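Local structure of threonine--tRNA ligase catalytic subunit (Aeropyrum pernix, 3A32) at residues Ile75-Thr79 and Glu80-Val84; Gly49-Arg52 and Tyr53-Glu57; Arg319-Gly322 and Val323-His327. The protein catalyses the ATP-dependent attachment of threonine to tRNA(Thr), and as it lacks a cis-editing domain it is probably unable to remove mischarged serine. All coordinates share one frame; numbering follows the deposited sequence.

Overall arrangement
All three contacts are local, made within continuous backbone, and mostly buried. Contact 2 and contact 3 each lie on one helix, 48-65 and 317-327, their centres about 9 and 10 Å from the centre of the chain; their nearest atoms are about 5 Å apart. Contact 1 sits farther out, about 26 Å from the chain centre, and joins strand 76-78 to helix 80-84. Its chemistry differs accordingly: a serine hydroxyl caps a helix start, whereas contacts 2 and 3 rest on ladders of main-chain bonds with sparse apolar touches. Contacts 1 and 2 both face the second subunit, contact 2 through salt bridges and hydrogen bonds and contact 1 through packing; contact 3 stays within its own chain.

Contact 1. Residues Ile75-Thr79 and Glu80-Val84; sequences IIAST and ELFKV
A77 CB, S78 O and T79 CA all approach the F82 ring obliquely: the methyl A77 CB lies 3.7 Å from F82 CE2, and S78 O is 4.1 Å from F82 CD2. A106, M95 and P109 also touch this side chain. The second flat group, the E80 carboxylate, takes K83 NZ on the syn side of OE2 at 3.1 Å, 29° out of its plane, a salt bridge in which the extended K83 chain meets an E80 chain bent at chi2. K83 CG passes T79 O at 3.2 Å. A77 CB also rests against L81 CD2 (3.7 Å). Polar bonds then fix the turn. With chi1 at 167°, S78 OG sits beside its own carbonyl carbon and accepts from E80 N at 3.0 Å. S78 O receives L81 N from above the carbonyl plane, and T79 O takes K83 N at 2.7 Å with F82 N as a weak second donor. T79 OG1 is bound elsewhere, by E104. Replacing S78 with an alanine would probably leave E80 N without its hydroxyl acceptor and hold the first helical turn less firmly. Such a serine bond at a strand-to-helix turn is characteristic of an N-terminal helix cap, here beside the second subunit, whose F36 packs on S78.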
loop_
_atom_site.group_PDB
_atom_site.type_symbol
_atom_site.label_atom_id
_atom_site.label_comp_id
_atom_site.label_asym_id
_atom_site.label_seq_id
_atom_site.Cartn_x
_atom_site.Cartn_y
_atom_site.Cartn_z
ATOM N N ILE A 75 -9.369 -4.498 9.128
ATOM C CA ILE A 75 -9.462 -3.350 9.981
ATOM C C ILE A 75 -10.423 -3.507 11.163
ATOM O O ILE A 75 -10.218 -2.840 12.211
ATOM C CB ILE A 75 -9.685 -2.091 9.115
ATOM C CG1 ILE A 75 -8.366 -1.910 8.348
ATOM C CG2 ILE A 75 -10.137 -0.861 9.988
ATOM C CD1 ILE A 75 -8.133 -0.615 7.695
ATOM N N ILE A 76 -11.438 -4.372 11.019
ATOM C CA ILE A 76 -12.384 -4.623 12.096
ATOM C C ILE A 76 -12.319 -6.085 12.512
ATOM O O ILE A 76 -11.722 -6.905 11.818
ATOM C CB ILE A 76 -13.796 -4.174 11.759
ATOM C CG1 ILE A 76 -14.394 -4.986 10.568
ATOM C CG2 ILE A 76 -13.807 -2.647 11.538
ATOM C CD1 ILE A 76 -16.012 -4.847 10.375
ATOM N N ALA A 77 -12.854 -6.395 13.677
ATOM C CA ALA A 77 -12.879 -7.773 14.145
ATOM C C ALA A 77 -13.953 -7.912 15.194
ATOM O O ALA A 77 -14.236 -6.956 15.902
ATOM C CB ALA A 77 -11.524 -8.193 14.749
ATOM N N SER A 78 -14.522 -9.102 15.312
ATOM C CA SER A 78 -15.346 -9.425 16.468
ATOM C C SER A 78 -14.476 -9.217 17.665
ATOM O O SER A 78 -13.274 -9.538 17.621
ATOM C CB SER A 78 -15.778 -10.905 16.418
ATOM O OG SER A 78 -16.332 -11.373 17.654
ATOM N N THR A 79 -15.069 -8.743 18.768
ATOM C CA THR A 79 -14.309 -8.671 20.007
ATOM C C THR A 79 -13.927 -10.023 20.593
ATOM O O THR A 79 -13.095 -10.079 21.525
ATOM C CB THR A 79 -14.990 -7.819 21.069
ATOM O OG1 THR A 79 -16.389 -8.161 21.158
ATOM C CG2 THR A 79 -14.802 -6.330 20.749
ATOM N N GLU A 80 -14.494 -11.115 20.072
ATOM C CA GLU A 80 -13.986 -12.447 20.450
ATOM C C GLU A 80 -12.481 -12.533 20.183
ATOM O O GLU A 80 -11.715 -13.170 20.911
ATOM C CB GLU A 80 -14.682 -13.570 19.698
ATOM C CG GLU A 80 -16.169 -13.677 19.961
ATOM C CD GLU A 80 -16.496 -13.840 21.440
ATOM O OE1 GLU A 80 -15.859 -14.728 22.037
ATOM O OE2 GLU A 80 -17.361 -13.074 21.982
ATOM N N LEU A 81 -12.041 -11.861 19.138
ATOM C CA LEU A 81 -10.642 -11.945 18.793
ATOM C C LEU A 81 -9.783 -11.367 19.928
ATOM O O LEU A 81 -8.732 -11.932 20.262
ATOM C CB LEU A 81 -10.370 -11.255 17.446
ATOM C CG LEU A 81 -8.926 -11.280 16.968
ATOM C CD1 LEU A 81 -8.406 -12.706 16.804
ATOM C CD2 LEU A 81 -8.827 -10.491 15.664
ATOM N N PHE A 82 -10.260 -10.265 20.506
ATOM C CA PHE A 82 -9.538 -9.529 21.537
ATOM C C PHE A 82 -9.866 -10.047 22.943
ATOM O O PHE A 82 -9.075 -9.837 23.856
ATOM C CB PHE A 82 -9.741 -8.007 21.388
ATOM C CG PHE A 82 -9.430 -7.503 19.989
ATOM C CD1 PHE A 82 -8.109 -7.514 19.500
ATOM C CD2 PHE A 82 -10.448 -7.068 19.148
ATOM C CE1 PHE A 82 -7.832 -7.087 18.161
ATOM C CE2 PHE A 82 -10.154 -6.612 17.842
ATOM C CZ PHE A 82 -8.845 -6.648 17.352
ATOM N N LYS A 83 -10.986 -10.747 23.101
ATOM C CA LYS A 83 -11.258 -11.525 24.319
ATOM C C LYS A 83 -10.239 -12.660 24.497
ATOM O O LYS A 83 -9.731 -12.846 25.603
ATOM C CB LYS A 83 -12.674 -12.123 24.305
ATOM C CG LYS A 83 -13.783 -11.068 24.531
ATOM C CD LYS A 83 -15.183 -11.670 24.453
ATOM C CE LYS A 83 -16.290 -10.631 24.668
ATOM N NZ LYS A 83 -17.652 -11.305 24.568
ATOM N N VAL A 84 -9.932 -13.402 23.417
ATOM C CA VAL A 84 -8.940 -14.498 23.480
ATOM C C VAL A 84 -7.548 -13.981 23.788
ATOM O O VAL A 84 -6.807 -14.594 24.539
ATOM C CB VAL A 84 -8.916 -15.381 22.183
ATOM C CG1 VAL A 84 -7.769 -16.395 22.263
ATOM C CG2 VAL A 84 -10.305 -16.112 21.977
#

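Contact 2. Residues Gly49-Arg52 and Tyr53-Glu57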
loop_
_atom_site.group_PDB
_atom_site.type_symbol
_atom_site.label_atom_id
_atom_site.label_comp_id
_atom_site.label_asym_id
_atom_site.label_seq_id
_atom_site.Cartn_x
_atom_site.Cartn_y
_atom_site.Cartn_z
ATOM N N GLY A 49 0.370 11.768 0.059
ATOM C CA GLY A 49 -0.148 10.499 -0.547
ATOM C C GLY A 49 0.962 9.630 -1.095
ATOM O O GLY A 49 1.059 8.442 -0.725
ATOM N N PRO A 50 1.829 10.208 -1.960
ATOM C CA PRO A 50 2.935 9.421 -2.505
ATOM C C PRO A 50 3.919 8.944 -1.460
ATOM O O PRO A 50 4.430 7.822 -1.580
ATOM C CB PRO A 50 3.579 10.364 -3.555
ATOM C CG PRO A 50 2.496 11.383 -3.860
ATOM C CD PRO A 50 1.784 11.563 -2.557
ATOM N N ILE A 51 4.130 9.752 -0.413
ATOM C CA ILE A 51 4.933 9.322 0.724
ATOM C C ILE A 51 4.346 8.048 1.373
ATOM O O ILE A 51 5.082 7.131 1.682
ATOM C CB ILE A 51 5.079 10.440 1.830
ATOM C CG1 ILE A 51 5.730 11.707 1.295
ATOM C CG2 ILE A 51 5.943 9.956 3.011
ATOM C CD1 ILE A 51 5.963 12.673 2.398
ATOM N N ARG A 52 3.030 8.005 1.587
ATOM C CA ARG A 52 2.391 6.834 2.190
ATOM C C ARG A 52 2.465 5.576 1.324
ATOM O O ARG A 52 2.768 4.511 1.831
ATOM C CB ARG A 52 0.952 7.155 2.620
ATOM C CG ARG A 52 1.002 8.081 3.907
ATOM C CD ARG A 52 -0.375 8.233 4.514
ATOM N NE ARG A 52 -0.872 6.974 5.071
ATOM C CZ ARG A 52 -0.549 6.510 6.288
ATOM N NH1 ARG A 52 0.266 7.198 7.081
ATOM N NH2 ARG A 52 -1.067 5.375 6.724
ATOM N N TYR A 53 2.225 5.693 0.021
ATOM C CA TYR A 53 2.369 4.535 -0.851
ATOM C C TYR A 53 3.835 4.093 -0.952
ATOM O O TYR A 53 4.090 2.909 -0.962
ATOM C CB TYR A 53 1.788 4.784 -2.232
ATOM C CG TYR A 53 0.282 4.863 -2.246
ATOM C CD1 TYR A 53 -0.360 6.079 -2.028
ATOM C CD2 TYR A 53 -0.498 3.720 -2.452
ATOM C CE1 TYR A 53 -1.761 6.174 -2.008
ATOM C CE2 TYR A 53 -1.923 3.796 -2.481
ATOM C CZ TYR A 53 -2.531 5.038 -2.276
ATOM O OH TYR A 53 -3.880 5.176 -2.294
ATOM N N ALA A 54 4.766 5.053 -1.017
ATOM C CA ALA A 54 6.205 4.730 -1.160
ATOM C C ALA A 54 6.708 3.972 0.078
ATOM O O ALA A 54 7.435 2.990 -0.021
ATOM C CB ALA A 54 7.037 6.016 -1.402
ATOM N N LEU A 55 6.258 4.432 1.236
ATOM C CA LEU A 55 6.589 3.874 2.518
ATOM C C LEU A 55 6.096 2.411 2.648
ATOM O O LEU A 55 6.897 1.491 2.942
ATOM C CB LEU A 55 5.975 4.815 3.568
ATOM C CG LEU A 55 6.751 5.440 4.721
ATOM C CD1 LEU A 55 8.301 5.349 4.580
ATOM C CD2 LEU A 55 6.277 6.836 4.970
ATOM N N ALA A 56 4.822 2.177 2.345
ATOM C CA ALA A 56 4.274 0.826 2.411
ATOM C C ALA A 56 5.062 -0.147 1.554
ATOM O O ALA A 56 5.336 -1.279 1.969
ATOM C CB ALA A 56 2.782 0.808 1.961
ATOM N N GLU A 57 5.411 0.320 0.347
ATOM C CA GLU A 57 6.031 -0.462 -0.711
ATOM C C GLU A 57 7.478 -0.791 -0.382
ATOM O O GLU A 57 7.904 -1.933 -0.531
ATOM C CB GLU A 57 5.970 0.345 -2.026
ATOM C CG GLU A 57 6.727 -0.326 -3.103
ATOM C CD GLU A 57 6.945 0.505 -4.393
ATOM O OE1 GLU A 57 6.125 1.403 -4.662
ATOM O OE2 GLU A 57 7.962 0.171 -5.117
#
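I51 and L55, one turn apart on helix 48-65, touch through their side chains; position and sequence are consistent with this being the long motif 1 helix of class II synthetases, which lies at the dimer interface. The apolar contact runs between I51 CG2 and L55 CD2 at 3.7 Å, the two side chains lying alongside and pointing the same way. The L55 chi1 of -127° is off a staggered value, and L55 CB is 3.1 Å from I51 O. Main-chain bonds form the second class, the i to i+4 ladder of a regular alpha-helix. Y53 N bonds to G49 O at 3.1 Å and A54 N to P50 O at 2.8 Å; L55 N and A56 N continue the series by bonding to I51 O and R52 O. The polar ends of R52 and Y53 find their partners outside this turn, several of them in the second subunit. The R52 guanidinium is shared among T161, E318 and E72 of the second subunit, while F44 adds a cation-pi contact; Y53 OH bonds to V71 O and F139 N of that same subunit. The last kind involves an aromatic edge: G49 O lies near the plane of the Y53 ring, at its edge, 3.0 Å from Y53 CD1.

Contact 3. Residues Arg319-Gly322 and Val323-His327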
loop_
_atom_site.group_PDB
_atom_site.type_symbol
_atom_site.label_atom_id
_atom_site.label_comp_id
_atom_site.label_asym_id
_atom_site.label_seq_id
_atom_site.Cartn_x
_atom_site.Cartn_y
_atom_site.Cartn_z
ATOM N N ARG A 319 4.213 9.129 13.990
ATOM C CA ARG A 319 5.032 9.697 15.074
ATOM C C ARG A 319 6.456 9.854 14.589
ATOM O O ARG A 319 6.996 10.964 14.635
ATOM C CB ARG A 319 5.020 8.839 16.317
ATOM C CG ARG A 319 5.771 9.454 17.465
ATOM C CD ARG A 319 5.859 8.542 18.703
ATOM N NE ARG A 319 6.181 9.406 19.851
ATOM C CZ ARG A 319 7.405 9.806 20.226
ATOM N NH1 ARG A 319 8.535 9.357 19.626
ATOM N NH2 ARG A 319 7.503 10.652 21.256
ATOM N N PHE A 320 7.046 8.756 14.088
ATOM C CA PHE A 320 8.381 8.770 13.464
ATOM C C PHE A 320 8.531 9.914 12.492
ATOM O O PHE A 320 9.510 10.579 12.510
ATOM C CB PHE A 320 8.695 7.474 12.673
ATOM C CG PHE A 320 10.135 7.389 12.279
ATOM C CD1 PHE A 320 11.060 6.777 13.122
ATOM C CD2 PHE A 320 10.586 8.004 11.108
ATOM C CE1 PHE A 320 12.436 6.760 12.788
ATOM C CE2 PHE A 320 11.945 7.981 10.761
ATOM C CZ PHE A 320 12.869 7.366 11.603
ATOM N N LEU A 321 7.569 10.061 11.581
ATOM C CA LEU A 321 7.575 11.113 10.567
ATOM C C LEU A 321 7.511 12.506 11.217
ATOM O O LEU A 321 8.224 13.402 10.784
ATOM C CB LEU A 321 6.451 10.895 9.544
ATOM C CG LEU A 321 6.417 11.984 8.469
ATOM C CD1 LEU A 321 7.684 11.928 7.591
ATOM C CD2 LEU A 321 5.137 11.899 7.588
ATOM N N GLY A 322 6.706 12.666 12.261
ATOM C CA GLY A 322 6.626 13.921 12.999
ATOM C C GLY A 322 7.976 14.362 13.548
ATOM O O GLY A 322 8.407 15.507 13.363
ATOM N N VAL A 323 8.634 13.444 14.242
ATOM C CA VAL A 323 9.891 13.742 14.893
ATOM C C VAL A 323 10.956 13.930 13.844
ATOM O O VAL A 323 11.768 14.859 13.998
ATOM C CB VAL A 323 10.321 12.652 15.849
ATOM C CG1 VAL A 323 11.698 13.063 16.537
ATOM C CG2 VAL A 323 9.235 12.425 16.915
ATOM N N TYR A 324 10.940 13.089 12.777
ATOM C CA TYR A 324 11.827 13.295 11.630
ATOM C C TYR A 324 11.707 14.729 11.053
ATOM O O TYR A 324 12.689 15.394 10.801
ATOM C CB TYR A 324 11.602 12.240 10.502
ATOM C CG TYR A 324 12.570 12.473 9.378
ATOM C CD1 TYR A 324 13.820 11.787 9.318
ATOM C CD2 TYR A 324 12.284 13.422 8.394
ATOM C CE1 TYR A 324 14.730 12.050 8.294
ATOM C CE2 TYR A 324 13.179 13.688 7.368
ATOM C CZ TYR A 324 14.405 13.005 7.321
ATOM O OH TYR A 324 15.282 13.334 6.310
ATOM N N LEU A 325 10.492 15.193 10.821
ATOM C CA LEU A 325 10.315 16.520 10.220
ATOM C C LEU A 325 10.947 17.611 11.109
ATOM O O LEU A 325 11.483 18.564 10.587
ATOM C CB LEU A 325 8.826 16.827 9.922
ATOM C CG LEU A 325 8.195 16.010 8.791
ATOM C CD1 LEU A 325 6.638 16.126 8.854
ATOM C CD2 LEU A 325 8.769 16.463 7.413
ATOM N N GLU A 326 10.881 17.455 12.424
ATOM C CA GLU A 326 11.546 18.376 13.327
ATOM C C GLU A 326 13.058 18.258 13.330
ATOM O O GLU A 326 13.737 19.252 13.077
ATOM C CB GLU A 326 10.916 18.344 14.725
ATOM C CG GLU A 326 9.470 18.975 14.709
ATOM C CD GLU A 326 8.703 18.733 16.030
ATOM O OE1 GLU A 326 9.376 18.287 16.964
ATOM O OE2 GLU A 326 7.450 18.956 16.128
ATOM N N HIS A 327 13.594 17.047 13.517
ATOM C CA HIS A 327 15.038 16.836 13.504
ATOM C C HIS A 327 15.683 17.334 12.193
ATOM O O HIS A 327 16.791 17.867 12.221
ATOM C CB HIS A 327 15.356 15.355 13.760
ATOM C CG HIS A 327 16.820 15.027 13.774
ATOM N ND1 HIS A 327 17.677 15.471 14.758
ATOM C CD2 HIS A 327 17.569 14.274 12.936
ATOM C CE1 HIS A 327 18.893 15.031 14.508
ATOM N NE2 HIS A 327 18.855 14.309 13.401
#
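R319 lies alongside V323, both side chains pointing the same way. Its CG is anti to the main-chain N (chi1 -176°) and the chain stays extended as far as NE, which brings the guanidinium beside V323: CG2 of V323 lies over one face, 4.2 Å from R319 NH1. The same methyl, V323 CG2, is 3.5 Å from R319 O, the oxygen that accepts V323 N. F320 follows, with its CE2 brought obliquely to Y324 CB at 4.3 Å, a loose touch between two aromatic residues. In the same turn, F320 O accepts Y324 N at 2.9 Å. The F320 ring also meets those of F193 and W276, at planes 40° to 45° apart, and Y324 OH bonds to R331 O. L321 crosses L325 at a slant, L321 CG being 4.2 Å from L325 CD1. L325 CG also comes to 3.3 Å from L321 O, the oxygen that accepts L325 N. G322 closes the segment without a side chain; G322 O accepts E326 N at a longer 3.3 Å, and the E326 carboxylate bonds to H9. This i to i+4 ladder is that of a regular alpha-helix, and the helix, coming straight after strand 306-316, is consistent with the strand-helix unit of motif 3 in the class II synthetase core.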